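Local atomic coordinates of malonyl CoA-acyl carrier protein transacylase (Bartonella henselae, PDB entry 3QAT), a protein that probably transfers the malonyl group from malonyl-CoA to acyl carrier protein, supplying the extender unit for fatty acid biosynthesis. Residues M5-T10 and T277-G282; V91-G96 and P233-V238. All blocks are in the same frame, centred on the assembly; numbering follows the deposited sequence.

Interaction 1 of 2, residues M5-T10 and T277-G282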
ATOM      1  N   MET A   5      -5.080  24.921  -3.735  1.00 38.11           N
ATOM      2  CA  MET A   5      -3.645  24.532  -3.577  1.00 37.39           C
ATOM      3  C   MET A   5      -3.289  23.215  -4.293  1.00 35.08           C
ATOM      4  O   MET A   5      -3.777  22.953  -5.401  1.00 36.48           O
ATOM      5  CB  MET A   5      -3.222  24.519  -2.093  1.00 38.19           C
ATOM      6  CG  MET A   5      -4.320  24.120  -1.107  1.00 41.22           C
ATOM      7  SD  MET A   5      -3.724  23.927   0.593  1.00 48.85           S
ATOM      8  CE  MET A   5      -5.263  23.721   1.494  1.00 46.85           C
ATOM      9  N   GLY A   6      -2.451  22.394  -3.659  1.00 31.55           N
ATOM     10  CA  GLY A   6      -1.744  21.321  -4.343  1.00 26.20           C
ATOM     11  C   GLY A   6      -2.378  19.943  -4.310  1.00 22.72           C
ATOM     12  O   GLY A   6      -3.490  19.746  -3.815  1.00 20.55           O
ATOM     13  N   ALA A   7      -1.644  18.991  -4.869  1.00 19.28           N
ATOM     14  CA  ALA A   7      -2.137  17.625  -5.037  1.00 17.49           C
ATOM     15  C   ALA A   7      -1.107  16.645  -4.519  1.00 15.88           C
ATOM     16  O   ALA A   7       0.104  16.903  -4.542  1.00 15.35           O
ATOM     17  CB  ALA A   7      -2.395  17.348  -6.516  1.00 17.39           C
ATOM     18  N   ALA A   8      -1.608  15.516  -4.031  1.00 13.07           N
ATOM     19  CA  ALA A   8      -0.749  14.389  -3.703  1.00 11.01           C
ATOM     20  C   ALA A   8      -1.278  13.179  -4.442  1.00 10.68           C
ATOM     21  O   ALA A   8      -2.494  13.057  -4.671  1.00 11.17           O
ATOM     22  CB  ALA A   8      -0.734  14.136  -2.202  1.00 11.75           C
ATOM     23  N   PHE A   9      -0.360  12.297  -4.829  1.00  9.26           N
ATOM     24  CA  PHE A   9      -0.761  10.996  -5.407  1.00  8.80           C
ATOM     25  C   PHE A   9      -0.565   9.918  -4.335  1.00  9.20           C
ATOM     26  O   PHE A   9       0.529   9.787  -3.749  1.00  9.29           O
ATOM     27  CB  PHE A   9       0.132  10.663  -6.616  1.00  9.46           C
ATOM     28  CG  PHE A   9      -0.281  11.311  -7.914  1.00  9.48           C
ATOM     29  CD1 PHE A   9      -1.234  12.353  -7.970  1.00 10.63           C
ATOM     30  CD2 PHE A   9       0.300  10.870  -9.110  1.00 12.04           C
ATOM     31  CE1 PHE A   9      -1.589  12.927  -9.192  1.00 11.21           C
ATOM     32  CE2 PHE A   9      -0.033  11.450 -10.340  1.00 11.45           C
ATOM     33  CZ  PHE A   9      -0.989  12.480 -10.386  1.00 13.36           C
ATOM     34  N   THR A  10      -1.599   9.098  -4.125  1.00  8.65           N
ATOM     35  CA  THR A  10      -1.535   8.004  -3.149  1.00  9.04           C
ATOM     36  C   THR A  10      -1.775   6.692  -3.881  1.00  9.13           C
ATOM     37  O   THR A  10      -2.528   6.649  -4.866  1.00  9.62           O
ATOM     38  CB  THR A  10      -2.553   8.160  -1.989  1.00  9.65           C
ATOM     39  OG1 THR A  10      -3.890   8.124  -2.496  1.00  9.99           O
ATOM     40  CG2 THR A  10      -2.329   9.494  -1.232  1.00 10.06           C
ATOM     41  N   THR A 277      -6.120  18.167  -2.614  1.00 18.38           N
ATOM     42  CA  THR A 277      -6.686  17.138  -3.475  1.00 16.94           C
ATOM     43  C   THR A 277      -5.825  15.885  -3.365  1.00 15.10           C
ATOM     44  O   THR A 277      -4.632  15.941  -3.611  1.00 14.51           O
ATOM     45  CB  THR A 277      -6.771  17.577  -4.960  1.00 17.80           C
ATOM     46  OG1 THR A 277      -7.536  18.784  -5.059  1.00 19.70           O
ATOM     47  CG2 THR A 277      -7.473  16.515  -5.797  1.00 18.45           C
ATOM     48  N   LEU A 278      -6.451  14.774  -2.996  1.00 14.29           N
ATOM     49  CA  LEU A 278      -5.736  13.500  -2.875  1.00 14.00           C
ATOM     50  C   LEU A 278      -6.221  12.573  -3.963  1.00 13.46           C
ATOM     51  O   LEU A 278      -7.408  12.220  -3.977  1.00 13.83           O
ATOM     52  CB  LEU A 278      -6.059  12.850  -1.526  1.00 14.12           C
ATOM     53  CG  LEU A 278      -5.603  13.546  -0.249  1.00 18.04           C
ATOM     54  CD1 LEU A 278      -6.374  12.940   0.922  1.00 21.94           C
ATOM     55  CD2 LEU A 278      -4.122  13.344  -0.036  1.00 20.38           C
ATOM     56  N   PHE A 279      -5.313  12.162  -4.846  1.00 11.84           N
ATOM     57  CA  PHE A 279      -5.653  11.249  -5.924  1.00 10.90           C
ATOM     58  C   PHE A 279      -5.231   9.840  -5.488  1.00 10.43           C
ATOM     59  O   PHE A 279      -4.177   9.687  -4.888  1.00 11.23           O
ATOM     60  CB  PHE A 279      -4.900  11.619  -7.201  1.00 10.48           C
ATOM     61  CG  PHE A 279      -5.353  12.898  -7.824  1.00 11.99           C
ATOM     62  CD1 PHE A 279      -6.492  12.933  -8.614  1.00 15.25           C
ATOM     63  CD2 PHE A 279      -4.625  14.064  -7.616  1.00 13.61           C
ATOM     64  CE1 PHE A 279      -6.896  14.139  -9.222  1.00 17.58           C
ATOM     65  CE2 PHE A 279      -5.016  15.254  -8.197  1.00 16.62           C
ATOM     66  CZ  PHE A 279      -6.143  15.286  -9.013  1.00 16.26           C
ATOM     67  N   GLU A 280      -6.098   8.870  -5.752  1.00  8.94           N
ATOM     68  CA  GLU A 280      -5.798   7.434  -5.577  1.00  8.07           C
ATOM     69  C   GLU A 280      -5.514   6.841  -6.969  1.00  8.70           C
ATOM     70  O   GLU A 280      -6.410   6.749  -7.822  1.00  9.52           O
ATOM     71  CB  GLU A 280      -6.999   6.731  -4.916  1.00  7.53           C
ATOM     72  CG  GLU A 280      -6.766   5.221  -4.736  1.00  7.36           C
ATOM     73  CD  GLU A 280      -7.806   4.546  -3.837  1.00  7.16           C
ATOM     74  OE1 GLU A 280      -8.917   5.134  -3.640  1.00  8.40           O
ATOM     75  OE2 GLU A 280      -7.467   3.448  -3.287  1.00  9.09           O
ATOM     76  N   ILE A 281      -4.265   6.431  -7.174  1.00  7.57           N
ATOM     77  CA  ILE A 281      -3.797   6.043  -8.495  1.00  8.19           C
ATOM     78  C   ILE A 281      -3.796   4.531  -8.620  1.00  7.37           C
ATOM     79  O   ILE A 281      -3.040   3.864  -7.925  1.00  7.92           O
ATOM     80  CB  ILE A 281      -2.341   6.550  -8.715  1.00  7.97           C
ATOM     81  CG1 ILE A 281      -2.205   8.071  -8.513  1.00 10.27           C
ATOM     82  CG2 ILE A 281      -1.845   6.145 -10.120  1.00  9.75           C
ATOM     83  CD1 ILE A 281      -3.098   8.913  -9.456  1.00 13.15           C
ATOM     84  N   GLY A 282      -4.629   3.981  -9.495  1.00  8.48           N
ATOM     85  CA  GLY A 282      -4.652   2.526  -9.725  1.00  8.88           C
ATOM     86  C   GLY A 282      -5.992   1.861  -9.473  1.00  9.32           C
ATOM     87  O   GLY A 282      -7.033   2.385  -9.836  1.00 10.65           O
TER
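Phe-9, Phe-279 and Ile-281 form the tightly packed part of the contact between strands 6-10 and 277-281: the CD1 methyl of Ile-281 sits over the centre of the Phe-9 ring, 3.9 Å from its centroid and close to the ring normal, a CH-pi contact. With CG1 anti to its carbonyl carbon and CD1 folded back, the isoleucine lays its longer branch across that face. At the rim of the same ring, Phe-9 CE1 meets Phe-279 CD2 at 3.6 Å, the two ring planes inclined by 80°. Phe-279 in turn receives the methyl of Ala-7 in the plane of its ring, Ala-7 CB lying 3.8 Å from Phe-279 CE2, while Thr-277 CG2 lies over one of its faces. Helices 62-82 and 306-316 close over these apolar groups.

Beneath them run two neighbouring strands of a parallel sheet flanked by helices, as in the patatin-like (FabD/lysophospholipase-like) fold. Five backbone hydrogen bonds join them, passing from strand to strand between Gly-6 and Ile-281. Phe-279 O is gripped twice: Thr-10 N donates to it within the strand pairing, whereas Thr-10 OG1, 2.9 Å from that oxygen, donates from above the carbonyl plane. The threonine hydroxyl reaches it because chi1 of 63° tucks OG1 between the backbone N and the carbonyl carbon.

Packing thins on the face bearing Ala-8 and Leu-278, where Ala-8 CB and Leu-278 CD2 are 4.1 Å apart; the carboxylate of Glu-280 is bonded to Thr-288 OG1 and Leu-287 N. The N-terminal end is looser still. The bond from Thr-277 N to Gly-6 O stretches to 3.3 Å and bends to 140° at the hydrogen, beside a partly exposed glycine and the solvent-exposed Met-5, whose backbone N is held by Asn-276 OD1.

Interaction 2 of 2, residues V91-G96 and P233-V238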
ATOM      1  N   VAL A  91       2.716  17.476  -8.854  1.00 18.94           N
ATOM      2  CA  VAL A  91       2.410  16.665  -7.672  1.00 17.31           C
ATOM      3  C   VAL A  91       3.350  17.042  -6.535  1.00 17.42           C
ATOM      4  O   VAL A  91       4.576  16.978  -6.696  1.00 17.53           O
ATOM      5  CB  VAL A  91       2.525  15.152  -7.997  1.00 17.23           C
ATOM      6  CG1 VAL A  91       2.200  14.306  -6.762  1.00 16.71           C
ATOM      7  CG2 VAL A  91       1.600  14.783  -9.154  1.00 16.72           C
ATOM      8  N   LYS A  92       2.785  17.464  -5.406  1.00 16.71           N
ATOM      9  CA  LYS A  92       3.586  17.899  -4.272  1.00 17.04           C
ATOM     10  C   LYS A  92       4.275  16.738  -3.537  1.00 15.58           C
ATOM     11  O   LYS A  92       5.463  16.832  -3.199  1.00 15.58           O
ATOM     12  CB  LYS A  92       2.727  18.722  -3.298  1.00 18.22           C
ATOM     13  CG  LYS A  92       3.526  19.609  -2.377  1.00 23.20           C
ATOM     14  CD  LYS A  92       2.627  20.660  -1.680  1.00 26.56           C
ATOM     15  CE  LYS A  92       3.431  21.802  -1.047  1.00 30.37           C
ATOM     16  NZ  LYS A  92       3.849  21.593   0.389  1.00 31.00           N
ATOM     17  N   PHE A  93       3.513  15.662  -3.279  1.00 13.66           N
ATOM     18  CA  PHE A  93       4.019  14.523  -2.528  1.00 12.41           C
ATOM     19  C   PHE A  93       3.438  13.230  -3.088  1.00 11.43           C
ATOM     20  O   PHE A  93       2.361  13.248  -3.689  1.00 11.27           O
ATOM     21  CB  PHE A  93       3.587  14.589  -1.060  1.00 12.17           C
ATOM     22  CG  PHE A  93       3.939  15.894  -0.365  1.00 13.63           C
ATOM     23  CD1 PHE A  93       5.268  16.236  -0.148  1.00 17.50           C
ATOM     24  CD2 PHE A  93       2.933  16.750   0.075  1.00 15.71           C
ATOM     25  CE1 PHE A  93       5.593  17.457   0.508  1.00 17.77           C
ATOM     26  CE2 PHE A  93       3.244  17.952   0.732  1.00 16.78           C
ATOM     27  CZ  PHE A  93       4.576  18.294   0.937  1.00 16.52           C
ATOM     28  N   VAL A  94       4.166  12.137  -2.856  1.00 10.59           N
ATOM     29  CA  VAL A  94       3.619  10.775  -3.093  1.00  9.93           C
ATOM     30  C   VAL A  94       3.604   9.992  -1.808  1.00  9.58           C
ATOM     31  O   VAL A  94       4.401  10.253  -0.915  1.00  9.59           O
ATOM     32  CB  VAL A  94       4.368   9.998  -4.215  1.00  9.65           C
ATOM     33  CG1 VAL A  94       4.182  10.705  -5.566  1.00 11.07           C
ATOM     34  CG2 VAL A  94       5.847   9.801  -3.862  1.00 10.89           C
ATOM     35  N   ALA A  95       2.672   9.042  -1.702  1.00  8.33           N
ATOM     36  CA  ALA A  95       2.607   8.151  -0.566  1.00  7.43           C
ATOM     37  C   ALA A  95       1.861   6.899  -1.003  1.00  8.11           C
ATOM     38  O   ALA A  95       1.076   6.948  -1.942  1.00  8.50           O
ATOM     39  CB  ALA A  95       1.852   8.815   0.601  1.00  8.01           C
ATOM     40  N   GLY A  96       2.115   5.783  -0.334  1.00  6.57           N
ATOM     41  CA  GLY A  96       1.344   4.578  -0.694  1.00  6.63           C
ATOM     42  C   GLY A  96       1.200   3.668   0.495  1.00  6.64           C
ATOM     43  O   GLY A  96       2.010   3.700   1.429  1.00  7.07           O
ATOM     44  N   PRO A 233       8.879  14.262  -2.850  1.00 13.30           N
ATOM     45  CA  PRO A 233       9.137  13.448  -1.670  1.00 12.73           C
ATOM     46  C   PRO A 233       8.090  12.371  -1.429  1.00 10.92           C
ATOM     47  O   PRO A 233       6.913  12.549  -1.761  1.00 10.05           O
ATOM     48  CB  PRO A 233       9.082  14.458  -0.509  1.00 12.75           C
ATOM     49  CG  PRO A 233       9.306  15.800  -1.139  1.00 14.96           C
ATOM     50  CD  PRO A 233       8.684  15.694  -2.499  1.00 14.73           C
ATOM     51  N   LEU A 234       8.559  11.286  -0.826  1.00 10.69           N
ATOM     52  CA  LEU A 234       7.669  10.241  -0.336  1.00  9.73           C
ATOM     53  C   LEU A 234       7.281  10.504   1.124  1.00 10.75           C
ATOM     54  O   LEU A 234       8.167  10.674   1.987  1.00 11.51           O
ATOM     55  CB  LEU A 234       8.421   8.916  -0.430  1.00 10.49           C
ATOM     56  CG  LEU A 234       7.655   7.708   0.138  1.00  8.27           C
ATOM     57  CD1 LEU A 234       6.592   7.208  -0.851  1.00  9.51           C
ATOM     58  CD2 LEU A 234       8.618   6.585   0.563  1.00  9.73           C
ATOM     59  N   ILE A 235       5.977  10.482   1.434  1.00  9.52           N
ATOM     60  CA  ILE A 235       5.587  10.572   2.839  1.00 10.10           C
ATOM     61  C   ILE A 235       5.553   9.126   3.368  1.00  9.71           C
ATOM     62  O   ILE A 235       4.586   8.398   3.145  1.00 10.46           O
ATOM     63  CB  ILE A 235       4.209  11.249   3.034  1.00  9.82           C
ATOM     64  CG1 ILE A 235       4.102  12.544   2.227  1.00 10.43           C
ATOM     65  CG2 ILE A 235       3.948  11.491   4.552  1.00 11.09           C
ATOM     66  CD1 ILE A 235       5.250  13.574   2.469  1.00 12.19           C
ATOM     67  N   ALA A 236       6.632   8.707   4.013  1.00 10.64           N
ATOM     68  CA  ALA A 236       6.836   7.300   4.359  1.00 10.36           C
ATOM     69  C   ALA A 236       5.883   6.817   5.429  1.00 10.59           C
ATOM     70  O   ALA A 236       5.559   7.537   6.371  1.00 10.05           O
ATOM     71  CB  ALA A 236       8.294   7.039   4.790  1.00 11.38           C
ATOM     72  N   ASN A 237       5.461   5.558   5.305  1.00  9.54           N
ATOM     73  CA  ASN A 237       4.546   4.951   6.266  1.00  9.26           C
ATOM     74  C   ASN A 237       5.074   4.969   7.712  1.00 10.05           C
ATOM     75  O   ASN A 237       4.276   5.026   8.650  1.00 10.06           O
ATOM     76  CB  ASN A 237       4.301   3.456   5.926  1.00  8.13           C
ATOM     77  CG  ASN A 237       3.451   3.200   4.690  1.00  8.56           C
ATOM     78  OD1 ASN A 237       3.339   2.041   4.309  1.00  8.24           O
ATOM     79  ND2 ASN A 237       2.794   4.207   4.125  1.00  6.91           N
ATOM     80  N   VAL A 238       6.409   4.914   7.884  1.00 10.93           N
ATOM     81  CA  VAL A 238       7.031   4.763   9.198  1.00 12.44           C
ATOM     82  C   VAL A 238       7.269   6.129   9.841  1.00 12.51           C
ATOM     83  O   VAL A 238       7.125   6.280  11.057  1.00 13.30           O
ATOM     84  CB  VAL A 238       8.374   3.963   9.075  1.00 13.49           C
ATOM     85  CG1 VAL A 238       9.262   4.077  10.327  1.00 16.40           C
ATOM     86  CG2 VAL A 238       8.031   2.496   8.788  1.00 15.18           C
TER
HETATM   87  O   HOH W   1       4.289   6.137   1.545  1.00  7.48           O
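Val-94 engages the 233-238 segment through both of its backbone polar atoms: its N donates to Pro-233 O at 3.0 Å, and its carbonyl oxygen accepts from Ile-235 N at 2.8 Å. This single bridge is flanked by apolar contacts. Ile-235 CD1 approaches the Phe-93 ring obliquely, 3.7 Å from Phe-93 CD1, while Pro-233 CG meets the edge of that ring. On the other side of the bridge, Val-94 CG2 packs against Leu-234 CD1 at 4.0 Å.

Beyond Ala-95 the backbones diverge, and two polar links span the gap. A water accepts from Gly-96 N and donates to Ile-235 O. Farther along, Asn-237 ND2 donates to Gly-96 O over 2.9 Å, tilted from the carbonyl plane.

In the next shell, Trp-269 stacks edge-to-face with Phe-93, and helix 100-107 packs on Val-94 and Leu-234. Asn-237 is positioned from several directions: Glu-101 OE2 takes its backbone N-H, and its OD1 accepts from Gln-256 NE2 and Ser-98 N. Gly-96 and Ser-98 fit a GxSxG nucleophile elbow, as expected in this acyltransferase family, where the serine carries the acyl group. One carboxamide thus uses ND2 before the serine and OD1 at Ser-98 N, which is consistent with its helping to hold the backbone of the probable elbow in place through directional bonds.

Overall arrangement
Strand 6-11 stands between the two contacts in the parallel sheet, pairing with 275-281 in interaction 1 and, along its other edge, with 93-96 of interaction 2. Backbone bonds from Ala-7 O to Lys-92 N and from Phe-9 O to Ala-95 N tie the contacts together, and Phe-9 CZ also packs on Val-91 CG2. Both are mainly buried, with exposure confined to their margins. Interaction 1 is continuous strand pairing with aromatic and aliphatic filling, suited to the sheet interior. Interaction 2 attaches a two-residue strand, itself paired with 242-243, to the outermost strand 93-96 by a single bridge, and replaces regular pairing by water and carboxamide links as it nears the probable nucleophile turn.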